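PDB 1XMX: Card1 endonuclease domain-containing protein from Vibrio cholerae, which is of unknown function but carries a Card1-like endonuclease domain of the PD-(D/E)XK clan and may bind nucleic acid. Local coordinates for residues K303-E308 with Q377-A382; I34-Q39 with I62-N67; L22-V27 with Q139-I144; F344-H349 with I363-L368. One frame throughout, in Å; residues are numbered along the deposited sequence.

Contact 1 of 4, residues K303-E308 with Q377-A382; sequences KLHIIE and QWFKAA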
loop_
_atom_site.group_PDB
_atom_site.type_symbol
_atom_site.label_atom_id
_atom_site.label_comp_id
_atom_site.label_asym_id
_atom_site.label_seq_id
_atom_site.Cartn_x
_atom_site.Cartn_y
_atom_site.Cartn_z
ATOM N N LYS A 303 -2.342 6.290 4.108
ATOM C CA LYS A 303 -1.357 5.294 4.576
ATOM C C LYS A 303 -1.353 4.025 3.659
ATOM O O LYS A 303 -2.427 3.439 3.371
ATOM C CB LYS A 303 -1.712 4.864 5.977
ATOM C CG LYS A 303 -1.923 5.969 6.916
ATOM C CD LYS A 303 -2.412 5.490 8.273
ATOM C CE LYS A 303 -2.815 6.710 9.063
ATOM N NZ LYS A 303 -3.247 6.330 10.381
ATOM N N LEU A 304 -0.161 3.588 3.232
ATOM C CA LEU A 304 -0.044 2.372 2.357
ATOM C C LEU A 304 -0.406 1.151 3.169
ATOM O O LEU A 304 0.120 0.973 4.270
ATOM C CB LEU A 304 1.376 2.213 1.819
ATOM C CG LEU A 304 1.587 1.060 0.827
ATOM C CD1 LEU A 304 0.909 1.353 -0.560
ATOM C CD2 LEU A 304 3.058 0.739 0.688
ATOM N N HIS A 305 -1.356 0.359 2.664
ATOM C CA HIS A 305 -1.762 -0.917 3.293
ATOM C C HIS A 305 -1.479 -2.055 2.315
ATOM O O HIS A 305 -2.027 -2.076 1.197
ATOM C CB HIS A 305 -3.252 -0.950 3.563
ATOM C CG HIS A 305 -3.655 -0.195 4.785
ATOM N ND1 HIS A 305 -3.409 1.157 4.937
ATOM C CD2 HIS A 305 -4.237 -0.605 5.931
ATOM C CE1 HIS A 305 -3.855 1.549 6.119
ATOM N NE2 HIS A 305 -4.376 0.500 6.739
ATOM N N ILE A 306 -0.616 -2.975 2.737
ATOM C CA ILE A 306 -0.276 -4.156 1.933
ATOM C C ILE A 306 -0.830 -5.461 2.524
ATOM O O ILE A 306 -0.664 -5.783 3.723
ATOM C CB ILE A 306 1.260 -4.353 1.825
ATOM C CG1 ILE A 306 1.934 -3.128 1.248
ATOM C CG2 ILE A 306 1.613 -5.585 0.871
ATOM C CD1 ILE A 306 3.456 -3.202 1.560
ATOM N N ILE A 307 -1.394 -6.270 1.648
ATOM C CA ILE A 307 -1.925 -7.552 2.068
ATOM C C ILE A 307 -1.205 -8.648 1.278
ATOM O O ILE A 307 -1.221 -8.635 0.018
ATOM C CB ILE A 307 -3.439 -7.618 1.815
ATOM C CG1 ILE A 307 -4.135 -6.459 2.516
ATOM C CG2 ILE A 307 -4.011 -9.001 2.312
ATOM C CD1 ILE A 307 -5.599 -6.276 2.098
ATOM N N GLU A 308 -0.550 -9.547 2.016
ATOM C CA GLU A 308 0.012 -10.744 1.429
ATOM C C GLU A 308 -1.031 -11.837 1.625
ATOM O O GLU A 308 -1.546 -12.005 2.746
ATOM C CB GLU A 308 1.261 -11.199 2.178
ATOM C CG GLU A 308 2.010 -12.312 1.425
ATOM C CD GLU A 308 3.401 -12.559 1.960
ATOM O OE1 GLU A 308 3.891 -11.717 2.743
ATOM O OE2 GLU A 308 4.013 -13.606 1.610
ATOM N N GLN A 377 -12.714 -3.802 9.523
ATOM C CA GLN A 377 -12.124 -3.410 10.773
ATOM C C GLN A 377 -10.703 -2.890 10.599
ATOM O O GLN A 377 -10.366 -1.842 11.176
ATOM C CB GLN A 377 -12.173 -4.563 11.758
ATOM C CG GLN A 377 -13.634 -4.936 12.070
ATOM C CD GLN A 377 -13.779 -6.199 12.914
ATOM O OE1 GLN A 377 -12.889 -7.065 12.954
ATOM N NE2 GLN A 377 -14.922 -6.346 13.523
ATOM N N TRP A 378 -9.890 -3.569 9.780
ATOM C CA TRP A 378 -8.465 -3.231 9.623
ATOM C C TRP A 378 -8.409 -1.860 8.990
ATOM O O TRP A 378 -7.642 -0.978 9.462
ATOM C CB TRP A 378 -7.741 -4.216 8.714
ATOM C CG TRP A 378 -6.239 -4.059 8.627
ATOM C CD1 TRP A 378 -5.353 -3.933 9.667
ATOM C CD2 TRP A 378 -5.466 -4.069 7.427
ATOM N NE1 TRP A 378 -4.050 -3.784 9.164
ATOM C CE2 TRP A 378 -4.108 -3.897 7.791
ATOM C CE3 TRP A 378 -5.785 -4.182 6.068
ATOM C CZ2 TRP A 378 -3.096 -3.875 6.847
ATOM C CZ3 TRP A 378 -4.781 -4.125 5.143
ATOM C CH2 TRP A 378 -3.441 -4.001 5.542
ATOM N N PHE A 379 -9.271 -1.650 7.986
ATOM C CA PHE A 379 -9.285 -0.366 7.264
ATOM C C PHE A 379 -9.865 0.799 8.078
ATOM O O PHE A 379 -9.492 1.962 7.841
ATOM C CB PHE A 379 -10.073 -0.461 5.979
ATOM C CG PHE A 379 -9.445 -1.357 4.931
ATOM C CD1 PHE A 379 -8.061 -1.359 4.724
ATOM C CD2 PHE A 379 -10.241 -2.202 4.148
ATOM C CE1 PHE A 379 -7.480 -2.151 3.709
ATOM C CE2 PHE A 379 -9.653 -3.001 3.120
ATOM C CZ PHE A 379 -8.279 -2.978 2.911
ATOM N N LYS A 380 -10.829 0.509 8.953
ATOM C CA LYS A 380 -11.365 1.509 9.879
ATOM C C LYS A 380 -10.258 1.995 10.811
ATOM O O LYS A 380 -10.155 3.201 11.056
ATOM C CB LYS A 380 -12.552 1.004 10.703
ATOM C CG LYS A 380 -13.758 0.607 9.810
ATOM C CD LYS A 380 -15.088 0.678 10.540
ATOM C CE LYS A 380 -15.870 -0.651 10.342
ATOM N NZ LYS A 380 -17.304 -0.595 10.724
ATOM N N ALA A 381 -9.459 1.063 11.319
ATOM C CA ALA A 381 -8.330 1.411 12.172
ATOM C C ALA A 381 -7.348 2.364 11.521
ATOM O O ALA A 381 -6.620 3.041 12.231
ATOM C CB ALA A 381 -7.652 0.176 12.755
ATOM N N ALA A 382 -7.356 2.503 10.193
ATOM C CA ALA A 382 -6.527 3.539 9.560
ATOM C C ALA A 382 -6.948 5.002 9.888
ATOM O O ALA A 382 -6.193 5.949 9.605
ATOM C CB ALA A 382 -6.434 3.334 7.992
HETATM O O HOH W 1 -3.465 3.377 11.490
#

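Contact 2 of 4, residues I34-Q39 with I62-N67; sequences IGDHTQ and IPAGSN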
loop_
_atom_site.group_PDB
_atom_site.type_symbol
_atom_site.label_atom_id
_atom_site.label_comp_id
_atom_site.label_asym_id
_atom_site.label_seq_id
_atom_site.Cartn_x
_atom_site.Cartn_y
_atom_site.Cartn_z
ATOM N N ILE A 34 13.072 22.170 1.694
ATOM C CA ILE A 34 14.367 22.475 2.284
ATOM C C ILE A 34 15.030 21.121 2.610
ATOM O O ILE A 34 14.368 20.236 3.115
ATOM C CB ILE A 34 14.180 23.283 3.582
ATOM C CG1 ILE A 34 13.790 24.721 3.252
ATOM C CG2 ILE A 34 15.462 23.279 4.473
ATOM C CD1 ILE A 34 13.055 25.406 4.379
ATOM N N GLY A 35 16.305 20.925 2.259
ATOM C CA GLY A 35 16.968 19.641 2.510
ATOM C C GLY A 35 18.475 19.829 2.362
ATOM O O GLY A 35 18.933 20.885 1.908
ATOM N N ASP A 36 19.256 18.810 2.719
ATOM C CA ASP A 36 20.678 18.849 2.437
ATOM C C ASP A 36 21.012 18.188 1.108
ATOM O O ASP A 36 20.137 17.574 0.485
ATOM C CB ASP A 36 21.477 18.280 3.603
ATOM C CG ASP A 36 21.349 16.775 3.741
ATOM O OD1 ASP A 36 21.156 16.056 2.759
ATOM O OD2 ASP A 36 21.481 16.283 4.854
ATOM N N HIS A 37 22.258 18.316 0.660
ATOM C CA HIS A 37 22.585 17.847 -0.672
ATOM C C HIS A 37 22.260 16.389 -0.930
ATOM O O HIS A 37 21.752 16.063 -2.005
ATOM C CB HIS A 37 24.003 18.192 -1.121
ATOM C CG HIS A 37 24.264 17.783 -2.535
ATOM N ND1 HIS A 37 23.638 18.390 -3.613
ATOM C CD2 HIS A 37 25.023 16.787 -3.057
ATOM C CE1 HIS A 37 24.003 17.790 -4.733
ATOM N NE2 HIS A 37 24.862 16.830 -4.428
ATOM N N THR A 38 22.496 15.510 0.046
ATOM C CA THR A 38 22.226 14.097 -0.127
ATOM C C THR A 38 20.699 13.796 -0.256
ATOM O O THR A 38 20.323 12.693 -0.531
ATOM C CB THR A 38 22.777 13.222 1.026
ATOM O OG1 THR A 38 21.903 13.333 2.150
ATOM C CG2 THR A 38 24.197 13.598 1.408
ATOM N N GLN A 39 19.841 14.770 -0.053
ATOM C CA GLN A 39 18.419 14.528 -0.185
ATOM C C GLN A 39 17.867 14.987 -1.557
ATOM O O GLN A 39 16.651 14.985 -1.771
ATOM C CB GLN A 39 17.689 15.233 0.966
ATOM C CG GLN A 39 18.013 14.583 2.278
ATOM C CD GLN A 39 17.375 15.294 3.433
ATOM O OE1 GLN A 39 17.536 16.514 3.573
ATOM N NE2 GLN A 39 16.604 14.567 4.236
ATOM N N ILE A 62 20.120 23.454 2.580
ATOM C CA ILE A 62 20.778 23.953 3.757
ATOM C C ILE A 62 22.068 23.194 3.918
ATOM O O ILE A 62 22.278 22.153 3.331
ATOM C CB ILE A 62 19.938 23.788 5.035
ATOM C CG1 ILE A 62 19.236 22.444 5.015
ATOM C CG2 ILE A 62 18.852 24.959 5.175
ATOM C CD1 ILE A 62 18.926 21.837 6.403
ATOM N N PRO A 63 22.946 23.715 4.751
ATOM C CA PRO A 63 24.145 22.957 4.955
ATOM C C PRO A 63 23.757 21.722 5.751
ATOM O O PRO A 63 22.724 21.680 6.405
ATOM C CB PRO A 63 25.054 23.935 5.734
ATOM C CG PRO A 63 24.156 24.978 6.319
ATOM C CD PRO A 63 22.872 24.965 5.543
ATOM N N ALA A 64 24.552 20.696 5.652
ATOM C CA ALA A 64 24.186 19.382 6.205
ATOM C C ALA A 64 24.580 19.155 7.689
ATOM O O ALA A 64 24.001 18.312 8.352
ATOM C CB ALA A 64 24.767 18.275 5.302
ATOM N N GLY A 65 25.537 19.907 8.212
ATOM C CA GLY A 65 25.885 19.797 9.624
ATOM C C GLY A 65 24.762 20.108 10.596
ATOM O O GLY A 65 23.655 20.570 10.214
ATOM N N SER A 66 25.033 19.855 11.862
ATOM C CA SER A 66 24.060 20.062 12.920
ATOM C C SER A 66 24.045 21.498 13.458
ATOM O O SER A 66 23.174 21.808 14.259
ATOM C CB SER A 66 24.383 19.118 14.073
ATOM O OG SER A 66 25.735 19.341 14.490
ATOM N N ASN A 67 24.993 22.352 13.038
ATOM C CA ASN A 67 25.005 23.794 13.397
ATOM C C ASN A 67 23.735 24.517 12.943
ATOM O O ASN A 67 23.515 24.730 11.742
ATOM C CB ASN A 67 26.282 24.513 12.895
ATOM C CG ASN A 67 26.431 25.978 13.428
ATOM O OD1 ASN A 67 25.461 26.657 13.784
ATOM N ND2 ASN A 67 27.686 26.465 13.453
HETATM O O HOH W 2 23.845 20.229 1.814
#

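Contact 3 of 4, residues L22-V27 with Q139-I144; sequences LDHRTV and QDRITI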
loop_
_atom_site.group_PDB
_atom_site.type_symbol
_atom_site.label_atom_id
_atom_site.label_comp_id
_atom_site.label_asym_id
_atom_site.label_seq_id
_atom_site.Cartn_x
_atom_site.Cartn_y
_atom_site.Cartn_z
ATOM N N LEU A 22 -2.204 17.787 -2.570
ATOM C CA LEU A 22 -3.143 17.042 -3.386
ATOM C C LEU A 22 -4.617 17.250 -2.996
ATOM O O LEU A 22 -5.543 16.803 -3.720
ATOM C CB LEU A 22 -2.780 15.531 -3.384
ATOM C CG LEU A 22 -1.364 15.118 -3.794
ATOM C CD1 LEU A 22 -1.236 13.615 -3.800
ATOM C CD2 LEU A 22 -0.969 15.700 -5.183
ATOM N N ASP A 23 -4.830 17.855 -1.823
ATOM C CA ASP A 23 -6.162 18.048 -1.254
ATOM C C ASP A 23 -6.710 19.120 -2.163
ATOM O O ASP A 23 -6.054 20.136 -2.418
ATOM C CB ASP A 23 -5.994 18.626 0.176
ATOM C CG ASP A 23 -7.271 18.757 0.926
ATOM O OD1 ASP A 23 -8.260 19.347 0.439
ATOM O OD2 ASP A 23 -7.339 18.196 2.025
ATOM N N HIS A 24 -7.932 18.952 -2.625
ATOM C CA HIS A 24 -8.516 19.944 -3.549
ATOM C C HIS A 24 -8.764 21.286 -2.891
ATOM O O HIS A 24 -8.983 22.280 -3.606
ATOM C CB HIS A 24 -9.869 19.436 -4.070
ATOM C CG HIS A 24 -9.756 18.256 -4.981
ATOM N ND1 HIS A 24 -10.837 17.731 -5.659
ATOM C CD2 HIS A 24 -8.689 17.511 -5.336
ATOM C CE1 HIS A 24 -10.438 16.697 -6.382
ATOM N NE2 HIS A 24 -9.135 16.555 -6.212
ATOM N N ARG A 25 -8.802 21.320 -1.553
ATOM C CA ARG A 25 -9.092 22.585 -0.844
ATOM C C ARG A 25 -7.888 23.517 -0.724
ATOM O O ARG A 25 -8.051 24.698 -0.444
ATOM C CB ARG A 25 -9.706 22.316 0.528
ATOM C CG ARG A 25 -11.024 21.537 0.444
ATOM C CD ARG A 25 -11.450 21.022 1.815
ATOM N NE ARG A 25 -10.417 20.123 2.327
ATOM C CZ ARG A 25 -10.505 19.457 3.475
ATOM N NH1 ARG A 25 -11.575 19.649 4.250
ATOM N NH2 ARG A 25 -9.528 18.613 3.849
ATOM N N THR A 26 -6.682 22.994 -0.942
ATOM C CA THR A 26 -5.444 23.769 -0.772
ATOM C C THR A 26 -5.293 24.624 -1.997
ATOM O O THR A 26 -5.445 24.143 -3.131
ATOM C CB THR A 26 -4.234 22.839 -0.550
ATOM O OG1 THR A 26 -4.497 22.043 0.602
ATOM C CG2 THR A 26 -2.876 23.595 -0.344
ATOM N N VAL A 27 -5.088 25.918 -1.758
ATOM C CA VAL A 27 -4.895 26.908 -2.806
ATOM C C VAL A 27 -3.473 26.796 -3.428
ATOM O O VAL A 27 -3.333 26.735 -4.663
ATOM C CB VAL A 27 -5.196 28.316 -2.212
ATOM C CG1 VAL A 27 -4.882 29.446 -3.200
ATOM C CG2 VAL A 27 -6.701 28.388 -1.790
ATOM N N GLN A 139 -7.550 15.317 2.594
ATOM C CA GLN A 139 -8.308 14.441 1.698
ATOM C C GLN A 139 -7.396 13.292 1.310
ATOM O O GLN A 139 -6.173 13.409 1.449
ATOM C CB GLN A 139 -8.733 15.199 0.442
ATOM C CG GLN A 139 -9.743 16.290 0.743
ATOM C CD GLN A 139 -10.252 16.942 -0.506
ATOM O OE1 GLN A 139 -9.647 16.836 -1.563
ATOM N NE2 GLN A 139 -11.399 17.583 -0.403
ATOM N N ASP A 140 -7.987 12.243 0.734
ATOM C CA ASP A 140 -7.332 10.994 0.417
ATOM C C ASP A 140 -7.201 10.877 -1.088
ATOM O O ASP A 140 -8.098 10.393 -1.748
ATOM C CB ASP A 140 -8.177 9.847 0.991
ATOM C CG ASP A 140 -8.256 9.909 2.527
ATOM O OD1 ASP A 140 -7.225 10.302 3.063
ATOM O OD2 ASP A 140 -9.316 9.618 3.167
ATOM N N ARG A 141 -6.070 11.318 -1.628
ATOM C CA ARG A 141 -5.870 11.503 -3.072
ATOM C C ARG A 141 -4.664 10.759 -3.634
ATOM O O ARG A 141 -4.678 10.301 -4.773
ATOM C CB ARG A 141 -5.655 12.992 -3.374
ATOM C CG ARG A 141 -6.843 13.917 -2.990
ATOM C CD ARG A 141 -8.060 13.556 -3.719
ATOM N NE ARG A 141 -9.120 14.501 -3.373
ATOM C CZ ARG A 141 -10.367 14.424 -3.817
ATOM N NH1 ARG A 141 -10.727 13.416 -4.604
ATOM N NH2 ARG A 141 -11.255 15.361 -3.459
ATOM N N ILE A 142 -3.585 10.702 -2.876
ATOM C CA ILE A 142 -2.365 9.998 -3.305
ATOM C C ILE A 142 -2.643 8.534 -3.674
ATOM O O ILE A 142 -3.493 7.854 -3.063
ATOM C CB ILE A 142 -1.236 10.157 -2.230
ATOM C CG1 ILE A 142 0.161 10.006 -2.849
ATOM C CG2 ILE A 142 -1.446 9.244 -0.998
ATOM C CD1 ILE A 142 1.173 9.719 -1.811
ATOM N N THR A 143 -1.967 8.052 -4.727
ATOM C CA THR A 143 -2.148 6.685 -5.181
ATOM C C THR A 143 -1.018 5.797 -4.717
ATOM O O THR A 143 -0.008 6.275 -4.240
ATOM C CB THR A 143 -2.135 6.637 -6.691
ATOM O OG1 THR A 143 -0.854 7.115 -7.132
ATOM C CG2 THR A 143 -3.254 7.485 -7.234
ATOM N N ILE A 144 -1.193 4.484 -4.869
ATOM C CA ILE A 144 -0.103 3.473 -4.676
ATOM C C ILE A 144 1.130 3.794 -5.519
ATOM O O ILE A 144 2.268 3.685 -5.051
ATOM C CB ILE A 144 -0.587 2.038 -5.063
ATOM C CG1 ILE A 144 -1.752 1.617 -4.176
ATOM C CG2 ILE A 144 0.611 1.000 -5.003
ATOM C CD1 ILE A 144 -2.693 0.572 -4.758
#

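Contact 4 of 4, residues F344-H349 with I363-L368; sequences FRPLRH and IGPDEL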
loop_
_atom_site.group_PDB
_atom_site.type_symbol
_atom_site.label_atom_id
_atom_site.label_comp_id
_atom_site.label_asym_id
_atom_site.label_seq_id
_atom_site.Cartn_x
_atom_site.Cartn_y
_atom_site.Cartn_z
ATOM N N PHE A 344 -4.861 -19.011 4.135
ATOM C CA PHE A 344 -5.854 -20.032 3.948
ATOM C C PHE A 344 -5.634 -21.195 4.914
ATOM O O PHE A 344 -6.614 -21.840 5.354
ATOM C CB PHE A 344 -5.795 -20.491 2.489
ATOM C CG PHE A 344 -6.729 -21.642 2.152
ATOM C CD1 PHE A 344 -8.112 -21.450 2.102
ATOM C CD2 PHE A 344 -6.225 -22.880 1.847
ATOM C CE1 PHE A 344 -8.978 -22.505 1.780
ATOM C CE2 PHE A 344 -7.079 -23.924 1.527
ATOM C CZ PHE A 344 -8.455 -23.739 1.497
ATOM N N ARG A 345 -4.372 -21.444 5.283
ATOM C CA ARG A 345 -4.040 -22.519 6.178
ATOM C C ARG A 345 -3.828 -22.025 7.601
ATOM O O ARG A 345 -3.454 -20.895 7.802
ATOM C CB ARG A 345 -2.787 -23.254 5.663
ATOM C CG ARG A 345 -2.918 -23.897 4.224
ATOM C CD ARG A 345 -3.192 -25.418 4.260
ATOM N NE ARG A 345 -4.589 -25.775 4.606
ATOM C CZ ARG A 345 -4.974 -26.630 5.570
ATOM N NH1 ARG A 345 -4.078 -27.280 6.309
ATOM N NH2 ARG A 345 -6.271 -26.845 5.810
ATOM N N PRO A 346 -4.040 -22.902 8.601
ATOM C CA PRO A 346 -3.918 -22.551 10.024
ATOM C C PRO A 346 -2.579 -21.895 10.307
ATOM O O PRO A 346 -1.606 -22.175 9.645
ATOM C CB PRO A 346 -4.004 -23.905 10.738
ATOM C CG PRO A 346 -4.728 -24.800 9.758
ATOM C CD PRO A 346 -4.448 -24.301 8.390
ATOM N N LEU A 347 -2.530 -21.002 11.286
ATOM C CA LEU A 347 -1.267 -20.370 11.634
ATOM C C LEU A 347 -0.751 -20.903 12.974
ATOM O O LEU A 347 -1.461 -20.918 13.963
ATOM C CB LEU A 347 -1.439 -18.857 11.676
ATOM C CG LEU A 347 -2.447 -18.309 10.663
ATOM C CD1 LEU A 347 -3.770 -17.831 11.364
ATOM C CD2 LEU A 347 -1.791 -17.225 9.855
ATOM N N ARG A 348 0.475 -21.391 12.980
ATOM C CA ARG A 348 1.098 -21.873 14.205
ATOM C C ARG A 348 1.212 -20.706 15.239
ATOM O O ARG A 348 1.220 -19.533 14.846
ATOM C CB ARG A 348 2.422 -22.525 13.799
ATOM C CG ARG A 348 3.422 -22.833 14.882
ATOM C CD ARG A 348 4.759 -23.102 14.209
ATOM N NE ARG A 348 4.623 -23.992 13.048
ATOM C CZ ARG A 348 4.903 -23.640 11.790
ATOM N NH1 ARG A 348 5.329 -22.399 11.522
ATOM N NH2 ARG A 348 4.776 -24.530 10.797
ATOM N N HIS A 349 1.221 -21.005 16.540
ATOM C CA HIS A 349 1.256 -19.939 17.547
ATOM C C HIS A 349 2.491 -19.038 17.525
ATOM O O HIS A 349 2.397 -17.854 17.850
ATOM C CB HIS A 349 0.969 -20.419 18.969
ATOM C CG HIS A 349 -0.260 -19.793 19.544
ATOM N ND1 HIS A 349 -0.258 -18.536 20.120
ATOM C CD2 HIS A 349 -1.548 -20.210 19.559
ATOM C CE1 HIS A 349 -1.490 -18.226 20.497
ATOM N NE2 HIS A 349 -2.292 -19.221 20.157
ATOM N N ILE A 363 -5.301 -12.593 9.055
ATOM C CA ILE A 363 -6.587 -13.284 8.908
ATOM C C ILE A 363 -6.336 -14.771 8.526
ATOM O O ILE A 363 -5.840 -15.080 7.431
ATOM C CB ILE A 363 -7.524 -12.612 7.886
ATOM C CG1 ILE A 363 -7.915 -11.185 8.338
ATOM C CG2 ILE A 363 -8.807 -13.416 7.719
ATOM C CD1 ILE A 363 -8.786 -10.438 7.248
ATOM N N GLY A 364 -6.660 -15.666 9.433
ATOM C CA GLY A 364 -6.512 -17.078 9.122
ATOM C C GLY A 364 -7.819 -17.747 8.725
ATOM O O GLY A 364 -8.888 -17.084 8.565
ATOM N N PRO A 365 -7.744 -19.085 8.544
ATOM C CA PRO A 365 -8.871 -19.864 8.020
ATOM C C PRO A 365 -10.146 -19.682 8.825
ATOM O O PRO A 365 -11.219 -19.640 8.266
ATOM C CB PRO A 365 -8.366 -21.322 8.101
ATOM C CG PRO A 365 -7.127 -21.280 8.959
ATOM C CD PRO A 365 -6.549 -19.918 8.797
ATOM N N ASP A 366 -10.041 -19.578 10.135
ATOM C CA ASP A 366 -11.227 -19.508 10.967
ATOM C C ASP A 366 -12.015 -18.225 10.655
ATOM O O ASP A 366 -13.273 -18.214 10.610
ATOM C CB ASP A 366 -10.825 -19.584 12.441
ATOM C CG ASP A 366 -10.280 -20.970 12.835
ATOM O OD1 ASP A 366 -10.590 -21.988 12.145
ATOM O OD2 ASP A 366 -9.528 -21.034 13.840
ATOM N N GLU A 367 -11.275 -17.157 10.374
ATOM C CA GLU A 367 -11.880 -15.860 10.155
ATOM C C GLU A 367 -12.113 -15.548 8.707
ATOM O O GLU A 367 -12.676 -14.498 8.373
ATOM C CB GLU A 367 -10.975 -14.831 10.778
ATOM C CG GLU A 367 -10.622 -15.332 12.145
ATOM C CD GLU A 367 -9.335 -14.772 12.599
ATOM O OE1 GLU A 367 -9.433 -13.624 13.099
ATOM O OE2 GLU A 367 -8.267 -15.461 12.429
ATOM N N LEU A 368 -11.687 -16.450 7.835
ATOM C CA LEU A 368 -11.938 -16.221 6.417
ATOM C C LEU A 368 -13.413 -16.144 6.041
ATOM O O LEU A 368 -13.785 -15.473 5.054
ATOM C CB LEU A 368 -11.223 -17.255 5.556
ATOM C CG LEU A 368 -9.760 -17.030 5.246
ATOM C CD1 LEU A 368 -9.351 -18.230 4.404
ATOM C CD2 LEU A 368 -9.582 -15.710 4.458
#

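Contact 1 of 4, residues K303-E308 with Q377-A382
His305 drives an edge of its imidazole into one face of the Trp378 indole, the two planes at 72° in an edge-to-face pair. The touching atom is CD2, which sits 3.5 Å from Trp378 CH2. Its own strand holds ND1, which donates to Lys303 O in the imidazole plane; NE2 is bonded to Arg338 of the next strand, whose charge also makes a cation-pi contact with Trp378. Ile307 continues this tight part, laying CG1 3.6 Å from Trp378 CZ3, and Phe379 brings CD1 to within 4.1 Å of His305 CD2, completing an aromatic cluster. Strand 303-310 is central in the mixed sheet of the Card1-like endonuclease domain, a family of the PD-(D/E)XK clan, and helix 371-380 packs on its face through these rings. Towards Ala382 the contact thins and turns polar, with an ordered water at its margin. Ala382 still sets its CB 3.7 Å from His305 CE1, but beyond it Lys303, extended past CG, reaches across to the residues after the helix. Its NZ donates to Ala382 O at 3.1 Å, from above the carbonyl plane, to the water that bridges to Ala381 O, and to Asn121 O.

Contact 2 of 4, residues I34-Q39 with I62-N67
Ile34 and Ile62 cross at about a right angle, their CG2 methyls meeting 3.8 Å apart. Ile62 carries CG1 between its backbone N and carbonyl carbon (chi1 40°), which lays that branch 3.5 Å from Gly35 O and leaves CG2 to face Ile34. Beside this apolar crossing the backbones join: Ile62 N donates to Gly35 O at 2.9 Å, with an N-H...O angle of 151°. The carbonyl of the same residue, Ile62 O, accepts from a water that in turn accepts from His37 N, so the two chains stay linked as they separate.

Asp36 and Ala64 meet through aliphatic carbon, CB to CB at 3.7 Å, and the carboxylate stands beside the Ala64 methyl. Its OD2 forms a salt bridge with Arg100 of helix 98-110, while OD1 accepts from Thr38 OG1 on the syn side, slightly out of the carboxylate plane. The Asp36 backbone is tied down as well: its N donates to Gln39 OE1, in the carbonyl plane and on a lone pair, at 3.0 Å. A second bond, Gln39 N to Asp36 O, closes the same short turn. Ile62, for its part, also packs on Ile71, Ala74 and Ile75 of helix 68-85.

These are the C-terminal ends of the neighbouring parallel strands 30-35 and 56-61, each running into a loop that leads to a helix, with Gln39 and Asn67 at the N-cap positions: the strand-to-helix turns of the parallel part of a Rossmann-like alpha/beta sheet (strand order 3-2-1-4).

Contact 3 of 4, residues L22-V27 with Q139-I144
The two irregular segments run nearly antiparallel, their end-to-end directions 162° apart, and come closest where Asp23 CA lies 5.1 Å from Gln139 CA. Gln139 OE1 is the hub. It accepts from His24 N at 2.9 Å and from both NE and NH2 of Arg141, which grips it side-on with the oxygen in the guanidinium plane. None of the three sits on a lone pair: His24 N comes from one side of the amide plane and the two Arg141 nitrogens from the opposite side. The bend of Arg141 at chi2 (-61°) brings the guanidinium back to this oxygen and lays it flat over the His24 imidazole, the planes 6° apart and the centres 3.5 Å. The stack is a face contact: His24 ND1 and Arg141 NH2 are close but make no hydrogen bond.

Asp23 holds the other flank. Its OD1 takes Arg25 N on the anti lone pair, forming an Asx turn within the type I beta turn from Asp23 to Thr26, at the start of the loop from helix 15-22 to strand 30-35. Arg25 then bends back at chi3 and grips the carboxylate side-on, NE to OD1 and NH2 to OD2, the latter 2.9 Å long; NH2 also bonds to Gln137 O. Gln139 N reaches Asp23 OD2 at 2.9 Å from above the carboxylate plane, so each oxygen serves two donors. The Gln139 amide lies stacked on this carboxylate, with CD 3.3 Å from Asp23 OD1.

Towards the interior the contact becomes apolar: Leu22 CD1 rests 3.8 Å from Ile142 CB, and Ile142 is backed by Val299, Tyr147 and Ile150.

Contact 4 of 4, residues F344-H349 with I363-L368
The Phe344 ring meets Leu368 CD1 obliquely, its CD1 4.1 Å from that methyl, and the two side chains cross at about a right angle. Elsewhere the ring pairs edge-to-face with Trp253 and touches Ala181 and Leu188 of helix 181-201. The guanidinium of Arg345 has one face covered by Pro346 CD, which sits over its centre.

Pro365 does most of the touching across the contact. Its ring wedges against the backbone from Phe344 to Pro346, and three of its ring carbons each meet a backbone atom: CB is 3.3 Å from Phe344 O, CD is 3.4 Å from Arg345 O, and CG is 3.5 Å from Pro346 N. The two proline rings cross at about a right angle. The segments lie at the ends of neighbouring parallel strands, 338-343 and 361-363, of the endonuclease-like domain's sheet, and each leads on towards a helix, so the packing joins two adjacent strand-to-helix loops.

Leu347 fills in beside the proline. Its CD1 lies 3.6 Å from Gly364 CA, close against the bare backbone. The 363-368 turn is closed by Glu367 N bonding to Gly364 O at 3.0 Å, while Glu367 OE2 weakly accepts from Gly364 N.

Contacts 1 and 4 both belong to the endonuclease-like domain and its sheet; contact 1 uses helix 371-380, contact 4 the loop that leads to it. Contact 1 is buried on the sheet face and aromatic, whereas contact 4 is partly exposed and rests on proline and leucine carbon. Contact 2 belongs to the N-terminal sheet, centred about 48 Å from the centre of contact 4; it is mostly buried and joins strand ends by one direct backbone bond, a bridging water and a small apolar crossing. Contact 3, partly exposed and the most polar, ties a loop of that N-terminal part to the segment leading into helix 144-150, and its nearest atoms come about 4 Å from contact 1.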